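Local coordinates for amino acid ABC transporter, periplasmic amino acid-binding protein (Brucella ovis, PDB 4Z9N) that probably delivers small solutes to an ABC importer from the periplasm, and holds glutathione in the cleft between its two lobes, at residues D[134-139]-D[179-184]; D[228-233]-D[323-328]; D[232-237]-D[280-285]. All blocks are in the same frame, centred on the assembly; numbering follows the deposited sequence.

How the contacts relate
All three contacts are buried, but contact 1 lies on the opposite side of the chain's centre from contacts 2 and 3. Contact 1 is a parallel strand pair in the lobe opposite the chain termini; its centre is about 35 Å from that of contact 2 and 37 Å from that of contact 3. Contacts 2 and 3 share helix 222-240, with centres about 8 Å apart, and touch through Asn237 and Ile325. Contact 1 is held by backbone hydrogen bonds and ends at bound glutathione. Contact 2 joins one hydrogen bond from a side chain to apolar packing against the C-terminal tail, whereas contact 3 is wholly apolar. Contacts 2 and 3 also reach the second subunit.

Contact 1 (D[134-139]-D[179-184]); sequences SICVQA and DAYTTD. With GSH (glutathione), chain U.
The Tyr181 ring carries the sulfur of Cys136 over one face: in one of two modelled conformers SG sits 3.7 Å from the ring centroid, 31° off the normal, a sulfur-aromatic contact. With Tyr181 CG anti to the backbone N (chi1 -163°), the ring runs beneath the sulfur; Ile166 and Ala169 of helix 166-174 also touch the Tyr181 side chain. Cys136 is tied by a disulfide to Cys178, just before the 179-184 segment. At the ring's far edge, Tyr181 OH bonds to Asn170 and takes a proton from a water that also donates to Gln138 OE1. The Gln138 amide meets glutathione with both ends: OE1 accepts from N3 of the glycine amide (2.9 Å), and NE2 donates to carboxylate O32 (2.8 Å). The carboxylate of Asp179 is met on its anti side by Ser134 N, which is 2.8 Å from OD2 and 19° out of the carboxylate plane.

Between these groups the strands run parallel. Ser134 O accepts from Asp179 N and Ala180 N, Cys136 N donates to Ala180 O (2.9 Å), and Thr182 N donates to Cys136 O (3.2 Å). On the other face Ile135 CG1 lies 3.9 Å from Ala180 CB, while Thr182 CG2 lies alongside Val137 CG2; helix 142-153 packs there too.

These are the C-terminal ends of two inner strands of the sheet in one lobe of a family 3 solute-binding protein, where the chain leaves the sheet for the ligand cleft. Asp184 OD2 receives the gamma-glutamyl amino nitrogen N1 of glutathione at 2.6 Å. Gln138 can thus read the glycine end by both donor and acceptor, and the Asp184 carboxylate probably favours a charged ammonium at the other end.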
loop_
_atom_site.group_PDB
_atom_site.type_symbol
_atom_site.label_atom_id
_atom_site.label_comp_id
_atom_site.label_asym_id
_atom_site.label_seq_id
_atom_site.Cartn_x
_atom_site.Cartn_y
_atom_site.Cartn_z
ATOM N N SER D 134 9.565 35.002 -3.390
ATOM C CA SER D 134 10.421 34.371 -2.393
ATOM C C SER D 134 9.588 33.348 -1.643
ATOM O O SER D 134 8.554 33.680 -1.062
ATOM C CB SER D 134 11.015 35.395 -1.430
ATOM O OG SER D 134 9.996 36.117 -0.765
ATOM N N ILE D 135 10.026 32.098 -1.670
ATOM C CA ILE D 135 9.234 31.027 -1.081
ATOM C C ILE D 135 10.021 30.281 -0.016
ATOM O O ILE D 135 11.088 29.717 -0.293
ATOM C CB ILE D 135 8.730 30.071 -2.162
ATOM C CG1 ILE D 135 8.023 30.869 -3.268
ATOM C CG2 ILE D 135 7.779 29.033 -1.547
ATOM C CD1 ILE D 135 7.394 30.015 -4.331
ATOM N N CYS D 136 9.481 30.236 1.198
ATOM C CA CYS D 136 10.213 29.577 2.265
ATOM C C CYS D 136 9.982 28.084 2.209
ATOM O O CYS D 136 8.911 27.592 1.846
ATOM C CB CYS D 136 9.846 30.118 3.642
ATOM S SG CYS D 136 8.215 29.745 4.162
ATOM N N VAL D 137 11.030 27.366 2.564
ATOM C CA VAL D 137 10.994 25.904 2.527
ATOM C C VAL D 137 12.041 25.398 3.520
ATOM O O VAL D 137 13.034 26.080 3.771
ATOM C CB VAL D 137 11.255 25.365 1.098
ATOM C CG1 VAL D 137 12.697 25.634 0.672
ATOM C CG2 VAL D 137 10.952 23.860 1.018
ATOM N N GLN D 138 11.824 24.211 4.083
ATOM C CA GLN D 138 12.832 23.632 4.974
ATOM C C GLN D 138 13.841 22.746 4.269
ATOM O O GLN D 138 13.504 22.007 3.352
ATOM C CB GLN D 138 12.172 22.831 6.082
ATOM C CG GLN D 138 11.923 23.653 7.303
ATOM C CD GLN D 138 11.341 22.825 8.409
ATOM O OE1 GLN D 138 10.139 22.821 8.606
ATOM N NE2 GLN D 138 12.191 22.096 9.125
ATOM N N ALA D 139 15.086 22.850 4.712
ATOM C CA ALA D 139 16.140 21.944 4.270
ATOM C C ALA D 139 15.844 20.517 4.744
ATOM O O ALA D 139 15.145 20.315 5.751
ATOM C CB ALA D 139 17.494 22.414 4.801
ATOM N N ASP D 179 7.267 35.587 0.313
ATOM C CA ASP D 179 5.982 35.795 -0.347
ATOM C C ASP D 179 5.050 34.598 -0.227
ATOM O O ASP D 179 3.831 34.748 -0.286
ATOM C CB ASP D 179 6.179 36.103 -1.826
ATOM C CG ASP D 179 6.970 37.346 -2.051
ATOM O OD1 ASP D 179 6.586 38.390 -1.489
ATOM O OD2 ASP D 179 7.966 37.278 -2.788
ATOM N N ALA D 180 5.630 33.415 -0.089
ATOM C CA ALA D 180 4.853 32.181 -0.059
ATOM C C ALA D 180 5.551 31.138 0.805
ATOM O O ALA D 180 6.734 31.271 1.139
ATOM C CB ALA D 180 4.635 31.645 -1.471
ATOM N N TYR D 181 4.789 30.115 1.170
ATOM C CA TYR D 181 5.244 29.020 2.015
ATOM C C TYR D 181 4.971 27.736 1.240
ATOM O O TYR D 181 3.881 27.583 0.675
ATOM C CB TYR D 181 4.477 29.030 3.347
ATOM C CG TYR D 181 5.082 28.240 4.494
ATOM C CD1 TYR D 181 5.215 26.854 4.427
ATOM C CD2 TYR D 181 5.471 28.881 5.668
ATOM C CE1 TYR D 181 5.762 26.137 5.499
ATOM C CE2 TYR D 181 6.009 28.179 6.737
ATOM C CZ TYR D 181 6.149 26.807 6.648
ATOM O OH TYR D 181 6.687 26.115 7.717
ATOM N N THR D 182 5.925 26.810 1.192
ATOM C CA THR D 182 5.609 25.529 0.583
ATOM C C THR D 182 5.915 24.378 1.537
ATOM O O THR D 182 6.936 24.377 2.239
ATOM C CB THR D 182 6.359 25.301 -0.773
ATOM O OG1 THR D 182 5.863 24.109 -1.394
ATOM C CG2 THR D 182 7.882 25.158 -0.578
ATOM N N THR D 183 4.988 23.426 1.576
ATOM C CA THR D 183 5.168 22.153 2.268
ATOM C C THR D 183 3.974 21.267 1.908
ATOM O O THR D 183 3.205 21.599 0.997
ATOM C CB THR D 183 5.297 22.314 3.820
ATOM O OG1 THR D 183 5.494 21.022 4.413
ATOM C CG2 THR D 183 4.069 22.951 4.426
ATOM N N ASP D 184 3.825 20.136 2.593
ATOM C CA ASP D 184 2.684 19.248 2.341
ATOM C C ASP D 184 1.390 19.969 2.641
ATOM O O ASP D 184 1.340 20.809 3.546
ATOM C CB ASP D 184 2.809 17.987 3.183
ATOM C CG ASP D 184 4.081 17.248 2.884
ATOM O OD1 ASP D 184 4.418 17.176 1.686
ATOM O OD2 ASP D 184 4.760 16.772 3.825
HETATM N N1 GSH U . 6.846 15.183 3.932
HETATM C CA1 GSH U . 8.034 15.982 3.628
HETATM C C1 GSH U . 9.268 15.101 3.807
HETATM O O11 GSH U . 10.396 15.546 3.456
HETATM O O12 GSH U . 9.173 13.946 4.308
HETATM C CB1 GSH U . 8.170 17.194 4.565
HETATM C CG1 GSH U . 8.266 16.692 6.019
HETATM C CD1 GSH U . 8.655 17.861 6.917
HETATM O OE1 GSH U . 9.619 17.821 7.618
HETATM N N2 GSH U . 7.810 19.031 6.907
HETATM C CA2 GSH U . 8.198 20.151 7.745
HETATM C C2 GSH U . 8.198 19.787 9.237
HETATM O O2 GSH U . 7.623 18.850 9.690
HETATM C CB2 GSH U . 7.350 21.384 7.416
HETATM S SG2 GSH U . 5.628 21.202 7.958
HETATM N N3 GSH U . 8.997 20.628 10.103
HETATM C CA3 GSH U . 9.057 20.351 11.512
HETATM C C3 GSH U . 10.526 20.288 11.930
HETATM O O31 GSH U . 10.805 20.297 13.158
HETATM O O32 GSH U . 11.447 20.213 11.059
HETATM O O HOH W 1 8.845 23.436 4.114
HETATM O O HOH W 2 8.829 24.397 6.690
#

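Contact 2 (D[228-233]-D[323-328]); sequences VRWTHN and YGIPVR
Trp230 and Asn233 of helix 222-240 receive the irregular C-terminal tail, Gly324 to Val327, in a buried helix-to-tail contact on the terminus-bearing lobe of a type II periplasmic binding protein fold. The tail has no regular secondary structure and makes an inverse gamma turn centred on Val327.

Ile325 is the central residue of the tail here. Its CG2 meets the indole at CH2, 3.6 Å away, with the two side chains crossing at about a right angle, and its carbonyl O lies at the indole edge near the ring plane, 3.3 Å from Trp230 CZ3. Val327 slides past the ring in the opposite direction, CG2 being 3.8 Å from CZ3. Arg229 CG rests over one face of the indole, toward its rim.

The indole N-H is used across the dimer: NE1 bonds to Asp96 of the second subunit, which also pairs with Arg229. Pro326 packs on Trp91 of that subunit, so the tail is held between helix 222-240 and the partner chain. The Ile325 carbonyl is also reached by Asn237 of the same helix.

Asn233 ties tail to helix. Its ND2 donates to Arg229 O, one turn back, fixing the rotation of the amide. Ile325 N donates to Asn233 OD1 at 2.9 Å, nearly straight (173°), from 40° above the carbonyl plane.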
loop_
_atom_site.group_PDB
_atom_site.type_symbol
_atom_site.label_atom_id
_atom_site.label_comp_id
_atom_site.label_asym_id
_atom_site.label_seq_id
_atom_site.Cartn_x
_atom_site.Cartn_y
_atom_site.Cartn_z
ATOM N N VAL D 228 3.970 -2.748 13.512
ATOM C CA VAL D 228 3.611 -1.384 13.130
ATOM C C VAL D 228 2.625 -1.433 11.979
ATOM O O VAL D 228 1.611 -0.741 11.994
ATOM C CB VAL D 228 4.848 -0.561 12.767
ATOM C CG1 VAL D 228 4.445 0.822 12.223
ATOM C CG2 VAL D 228 5.782 -0.425 14.000
ATOM N N ARG D 229 2.920 -2.275 10.996
ATOM C CA ARG D 229 2.040 -2.450 9.838
ATOM C C ARG D 229 0.629 -2.865 10.236
ATOM O O ARG D 229 -0.382 -2.365 9.718
ATOM C CB ARG D 229 2.607 -3.511 8.895
ATOM C CG ARG D 229 1.672 -3.812 7.717
ATOM C CD ARG D 229 2.295 -4.784 6.713
ATOM N NE ARG D 229 3.699 -4.484 6.488
ATOM C CZ ARG D 229 4.711 -5.226 6.927
ATOM N NH1 ARG D 229 4.491 -6.362 7.575
ATOM N NH2 ARG D 229 5.951 -4.839 6.693
ATOM N N TRP D 230 0.550 -3.809 11.153
ATOM C CA TRP D 230 -0.744 -4.372 11.436
ATOM C C TRP D 230 -1.510 -3.561 12.477
ATOM O O TRP D 230 -2.729 -3.653 12.524
ATOM C CB TRP D 230 -0.581 -5.844 11.803
ATOM C CG TRP D 230 -0.426 -6.568 10.529
ATOM C CD1 TRP D 230 0.733 -7.036 9.974
ATOM C CD2 TRP D 230 -1.458 -6.802 9.561
ATOM N NE1 TRP D 230 0.478 -7.580 8.739
ATOM C CE2 TRP D 230 -0.860 -7.459 8.464
ATOM C CE3 TRP D 230 -2.836 -6.552 9.533
ATOM C CZ2 TRP D 230 -1.590 -7.852 7.338
ATOM C CZ3 TRP D 230 -3.565 -6.952 8.421
ATOM C CH2 TRP D 230 -2.939 -7.596 7.334
ATOM N N THR D 231 -0.819 -2.710 13.236
ATOM C CA THR D 231 -1.511 -1.662 13.993
ATOM C C THR D 231 -2.277 -0.753 13.016
ATOM O O THR D 231 -3.475 -0.516 13.184
ATOM C CB THR D 231 -0.538 -0.821 14.840
ATOM O OG1 THR D 231 0.038 -1.650 15.851
ATOM C CG2 THR D 231 -1.265 0.353 15.503
ATOM N N HIS D 232 -1.576 -0.257 11.996
ATOM C CA HIS D 232 -2.192 0.557 10.947
ATOM C C HIS D 232 -3.387 -0.120 10.282
ATOM O O HIS D 232 -4.453 0.478 10.125
ATOM C CB HIS D 232 -1.138 0.896 9.891
ATOM C CG HIS D 232 -1.682 1.549 8.660
ATOM N ND1 HIS D 232 -2.339 2.762 8.679
ATOM C CD2 HIS D 232 -1.589 1.190 7.354
ATOM C CE1 HIS D 232 -2.656 3.105 7.439
ATOM N NE2 HIS D 232 -2.209 2.169 6.619
ATOM N N ASN D 233 -3.217 -1.371 9.888
ATOM C CA ASN D 233 -4.284 -2.021 9.143
ATOM C C ASN D 233 -5.438 -2.390 10.061
ATOM O O ASN D 233 -6.588 -2.402 9.624
ATOM C CB ASN D 233 -3.740 -3.228 8.381
ATOM C CG ASN D 233 -3.003 -2.808 7.118
ATOM O OD1 ASN D 233 -3.635 -2.508 6.111
ATOM N ND2 ASN D 233 -1.664 -2.747 7.180
ATOM N N TYR D 323 -6.846 1.350 2.451
ATOM C CA TYR D 323 -7.328 -0.024 2.282
ATOM C C TYR D 323 -6.746 -0.919 3.355
ATOM O O TYR D 323 -5.549 -1.167 3.375
ATOM C CB TYR D 323 -6.948 -0.518 0.885
ATOM C CG TYR D 323 -7.403 -1.913 0.477
ATOM C CD1 TYR D 323 -6.618 -3.030 0.768
ATOM C CD2 TYR D 323 -8.566 -2.100 -0.279
ATOM C CE1 TYR D 323 -7.005 -4.298 0.365
ATOM C CE2 TYR D 323 -8.953 -3.376 -0.705
ATOM C CZ TYR D 323 -8.166 -4.461 -0.376
ATOM O OH TYR D 323 -8.528 -5.712 -0.802
ATOM N N GLY D 324 -7.586 -1.383 4.272
ATOM C CA GLY D 324 -7.095 -2.248 5.330
ATOM C C GLY D 324 -6.890 -3.651 4.786
ATOM O O GLY D 324 -7.823 -4.287 4.306
ATOM N N ILE D 325 -5.654 -4.127 4.838
ATOM C CA ILE D 325 -5.336 -5.468 4.375
ATOM C C ILE D 325 -6.034 -6.436 5.323
ATOM O O ILE D 325 -6.134 -6.158 6.511
ATOM C CB ILE D 325 -3.786 -5.645 4.306
ATOM C CG1 ILE D 325 -3.186 -4.589 3.382
ATOM C CG2 ILE D 325 -3.388 -7.021 3.805
ATOM C CD1 ILE D 325 -1.685 -4.541 3.440
ATOM N N PRO D 326 -6.581 -7.545 4.799
ATOM C CA PRO D 326 -7.432 -8.377 5.657
ATOM C C PRO D 326 -6.733 -9.047 6.834
ATOM O O PRO D 326 -5.646 -9.600 6.706
ATOM C CB PRO D 326 -7.974 -9.436 4.694
ATOM C CG PRO D 326 -7.036 -9.417 3.505
ATOM C CD PRO D 326 -6.623 -7.978 3.390
ATOM N N VAL D 327 -7.401 -8.994 7.980
ATOM C CA VAL D 327 -6.959 -9.685 9.180
ATOM C C VAL D 327 -7.552 -11.082 9.092
ATOM O O VAL D 327 -8.647 -11.358 9.588
ATOM C CB VAL D 327 -7.387 -8.907 10.436
ATOM C CG1 VAL D 327 -7.055 -9.668 11.701
ATOM C CG2 VAL D 327 -6.671 -7.560 10.434
ATOM N N ARG D 328 -6.806 -11.958 8.428
ATOM C CA ARG D 328 -7.343 -13.209 7.906
ATOM C C ARG D 328 -6.282 -14.292 8.007
ATOM O O ARG D 328 -5.100 -13.977 8.195
ATOM C CB ARG D 328 -7.806 -13.007 6.449
ATOM C CG ARG D 328 -7.995 -14.273 5.585
ATOM C CD ARG D 328 -9.385 -14.903 5.715
ATOM N NE ARG D 328 -9.526 -15.688 6.938
ATOM C CZ ARG D 328 -10.665 -16.220 7.370
ATOM N NH1 ARG D 328 -10.680 -16.923 8.509
ATOM N NH2 ARG D 328 -11.788 -16.057 6.672
ATOM O OXT ARG D 328 -6.583 -15.489 7.923
HETATM O O HOH W 3 -2.826 -0.430 4.345
#

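Contact 3 (D[232-237]-D[280-285]); sequences HNALLN and DWVVKI
Ala234 CB fits among three side chains of the 281-285 helix, all 3.9 Å away: Trp281 through CZ3, Val282 through CG2 and Ile285 through CD1. The indole approaches the methyl obliquely with its six-membered ring. Its position follows from Trp281 CG standing between the backbone N and the carbonyl carbon (chi1 63°), which sends the ring out from its own helix toward Ala234, with Val282 CG2 over one face. Valine and indole thus form a joint surface for the alanine.

A second contact lies one residue along. Leu235 crosses Ile285 at about a right angle, and its CD2 comes to 3.5 Å from Ile285 CG2. Ile285 therefore serves both neighbours with different branches, CD1 for Ala234 and CG2 for Leu235. Ala51 of helix 44-57 touches both Leu235 and Ile285, closing the apolar cluster, while Trp281 also packs on Trp230 and on Ile93 of the second subunit.

No hydrogen bond spans the two segments. Asn237 ND2 donates to Asn233 O at 3.0 Å, a carbonyl that Asn237 N reaches from the opposite face, and also bonds to Ile325 O of the tail; its OD1 takes Lys210 of the second subunit.

The short axes cross at -75° and 10.1 Å apart, a steep helix pair in which 281-289 packs on helix 222-240, itself laid against the sheet of a type II periplasmic binding protein lobe.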
loop_
_atom_site.group_PDB
_atom_site.type_symbol
_atom_site.label_atom_id
_atom_site.label_comp_id
_atom_site.label_asym_id
_atom_site.label_seq_id
_atom_site.Cartn_x
_atom_site.Cartn_y
_atom_site.Cartn_z
ATOM N N HIS D 232 -1.576 -0.257 11.996
ATOM C CA HIS D 232 -2.192 0.557 10.947
ATOM C C HIS D 232 -3.387 -0.120 10.282
ATOM O O HIS D 232 -4.453 0.478 10.125
ATOM C CB HIS D 232 -1.138 0.896 9.891
ATOM C CG HIS D 232 -1.682 1.549 8.660
ATOM N ND1 HIS D 232 -2.339 2.762 8.679
ATOM C CD2 HIS D 232 -1.589 1.190 7.354
ATOM C CE1 HIS D 232 -2.656 3.105 7.439
ATOM N NE2 HIS D 232 -2.209 2.169 6.619
ATOM N N ASN D 233 -3.217 -1.371 9.888
ATOM C CA ASN D 233 -4.284 -2.021 9.143
ATOM C C ASN D 233 -5.438 -2.390 10.061
ATOM O O ASN D 233 -6.588 -2.402 9.624
ATOM C CB ASN D 233 -3.740 -3.228 8.381
ATOM C CG ASN D 233 -3.003 -2.808 7.118
ATOM O OD1 ASN D 233 -3.635 -2.508 6.111
ATOM N ND2 ASN D 233 -1.664 -2.747 7.180
ATOM N N ALA D 234 -5.146 -2.624 11.342
ATOM C CA ALA D 234 -6.210 -2.833 12.309
ATOM C C ALA D 234 -7.054 -1.569 12.417
ATOM O O ALA D 234 -8.286 -1.642 12.462
ATOM C CB ALA D 234 -5.654 -3.222 13.683
ATOM N N LEU D 235 -6.396 -0.415 12.456
ATOM C CA LEU D 235 -7.128 0.851 12.529
ATOM C C LEU D 235 -8.066 1.014 11.329
ATOM O O LEU D 235 -9.210 1.471 11.474
ATOM C CB LEU D 235 -6.163 2.038 12.598
ATOM C CG LEU D 235 -5.403 2.190 13.923
ATOM C CD1 LEU D 235 -4.290 3.218 13.785
ATOM C CD2 LEU D 235 -6.365 2.572 15.046
ATOM N N LEU D 236 -7.562 0.667 10.143
ATOM C CA LEU D 236 -8.363 0.753 8.920
ATOM C C LEU D 236 -9.530 -0.242 8.923
ATOM O O LEU D 236 -10.667 0.130 8.629
ATOM C CB LEU D 236 -7.489 0.519 7.691
ATOM C CG LEU D 236 -6.464 1.633 7.396
ATOM C CD1 LEU D 236 -5.615 1.313 6.150
ATOM C CD2 LEU D 236 -7.147 3.011 7.245
ATOM N N ASN D 237 -9.243 -1.509 9.232
ATOM C CA ASN D 237 -10.295 -2.527 9.247
ATOM C C ASN D 237 -11.398 -2.172 10.245
ATOM O O ASN D 237 -12.585 -2.331 9.939
ATOM C CB ASN D 237 -9.719 -3.920 9.563
ATOM C CG ASN D 237 -9.230 -4.651 8.320
ATOM O OD1 ASN D 237 -10.018 -5.241 7.581
ATOM N ND2 ASN D 237 -7.921 -4.607 8.080
ATOM N N ASP D 280 -6.344 -10.076 22.127
ATOM C CA ASP D 280 -7.227 -8.926 21.977
ATOM C C ASP D 280 -6.482 -7.648 21.597
ATOM O O ASP D 280 -6.895 -6.558 21.980
ATOM C CB ASP D 280 -8.027 -8.703 23.274
ATOM C CG ASP D 280 -7.133 -8.436 24.482
ATOM O OD1 ASP D 280 -5.913 -8.678 24.399
ATOM O OD2 ASP D 280 -7.656 -7.968 25.518
ATOM N N TRP D 281 -5.396 -7.781 20.830
ATOM C CA TRP D 281 -4.547 -6.634 20.507
ATOM C C TRP D 281 -5.330 -5.507 19.801
ATOM O O TRP D 281 -5.058 -4.324 20.026
ATOM C CB TRP D 281 -3.348 -7.081 19.652
ATOM C CG TRP D 281 -3.743 -7.644 18.324
ATOM C CD1 TRP D 281 -4.379 -8.836 18.093
ATOM C CD2 TRP D 281 -3.555 -7.036 17.043
ATOM N NE1 TRP D 281 -4.594 -9.002 16.740
ATOM C CE2 TRP D 281 -4.090 -7.913 16.080
ATOM C CE3 TRP D 281 -2.969 -5.836 16.615
ATOM C CZ2 TRP D 281 -4.072 -7.624 14.716
ATOM C CZ3 TRP D 281 -2.957 -5.551 15.256
ATOM C CH2 TRP D 281 -3.504 -6.439 14.326
ATOM N N VAL D 282 -6.308 -5.856 18.966
ATOM C CA VAL D 282 -7.088 -4.826 18.276
ATOM C C VAL D 282 -8.056 -4.122 19.234
ATOM O O VAL D 282 -8.247 -2.911 19.137
ATOM C CB VAL D 282 -7.850 -5.396 17.063
ATOM C CG1 VAL D 282 -8.595 -4.281 16.338
ATOM C CG2 VAL D 282 -6.874 -6.076 16.103
ATOM N N VAL D 283 -8.668 -4.866 20.157
ATOM C CA VAL D 283 -9.501 -4.238 21.186
ATOM C C VAL D 283 -8.653 -3.226 21.962
ATOM O O VAL D 283 -9.105 -2.118 22.250
ATOM C CB VAL D 283 -10.141 -5.272 22.142
ATOM C CG1 VAL D 283 -11.073 -4.569 23.138
ATOM C CG2 VAL D 283 -10.903 -6.336 21.361
ATOM N N LYS D 284 -7.411 -3.597 22.268
ATOM C CA LYS D 284 -6.510 -2.673 22.954
ATOM C C LYS D 284 -6.257 -1.409 22.140
ATOM O O LYS D 284 -6.270 -0.309 22.706
ATOM C CB LYS D 284 -5.170 -3.336 23.284
ATOM C CG LYS D 284 -5.252 -4.530 24.210
ATOM C CD LYS D 284 -3.845 -5.058 24.500
ATOM C CE LYS D 284 -3.858 -6.250 25.448
ATOM N NZ LYS D 284 -4.864 -6.102 26.531
ATOM N N ILE D 285 -6.028 -1.563 20.829
ATOM C CA ILE D 285 -5.811 -0.412 19.961
ATOM C C ILE D 285 -7.036 0.508 19.973
ATOM O O ILE D 285 -6.922 1.708 20.232
ATOM C CB ILE D 285 -5.465 -0.821 18.497
ATOM C CG1 ILE D 285 -4.150 -1.616 18.422
ATOM C CG2 ILE D 285 -5.394 0.405 17.641
ATOM C CD1 ILE D 285 -3.856 -2.236 17.038
#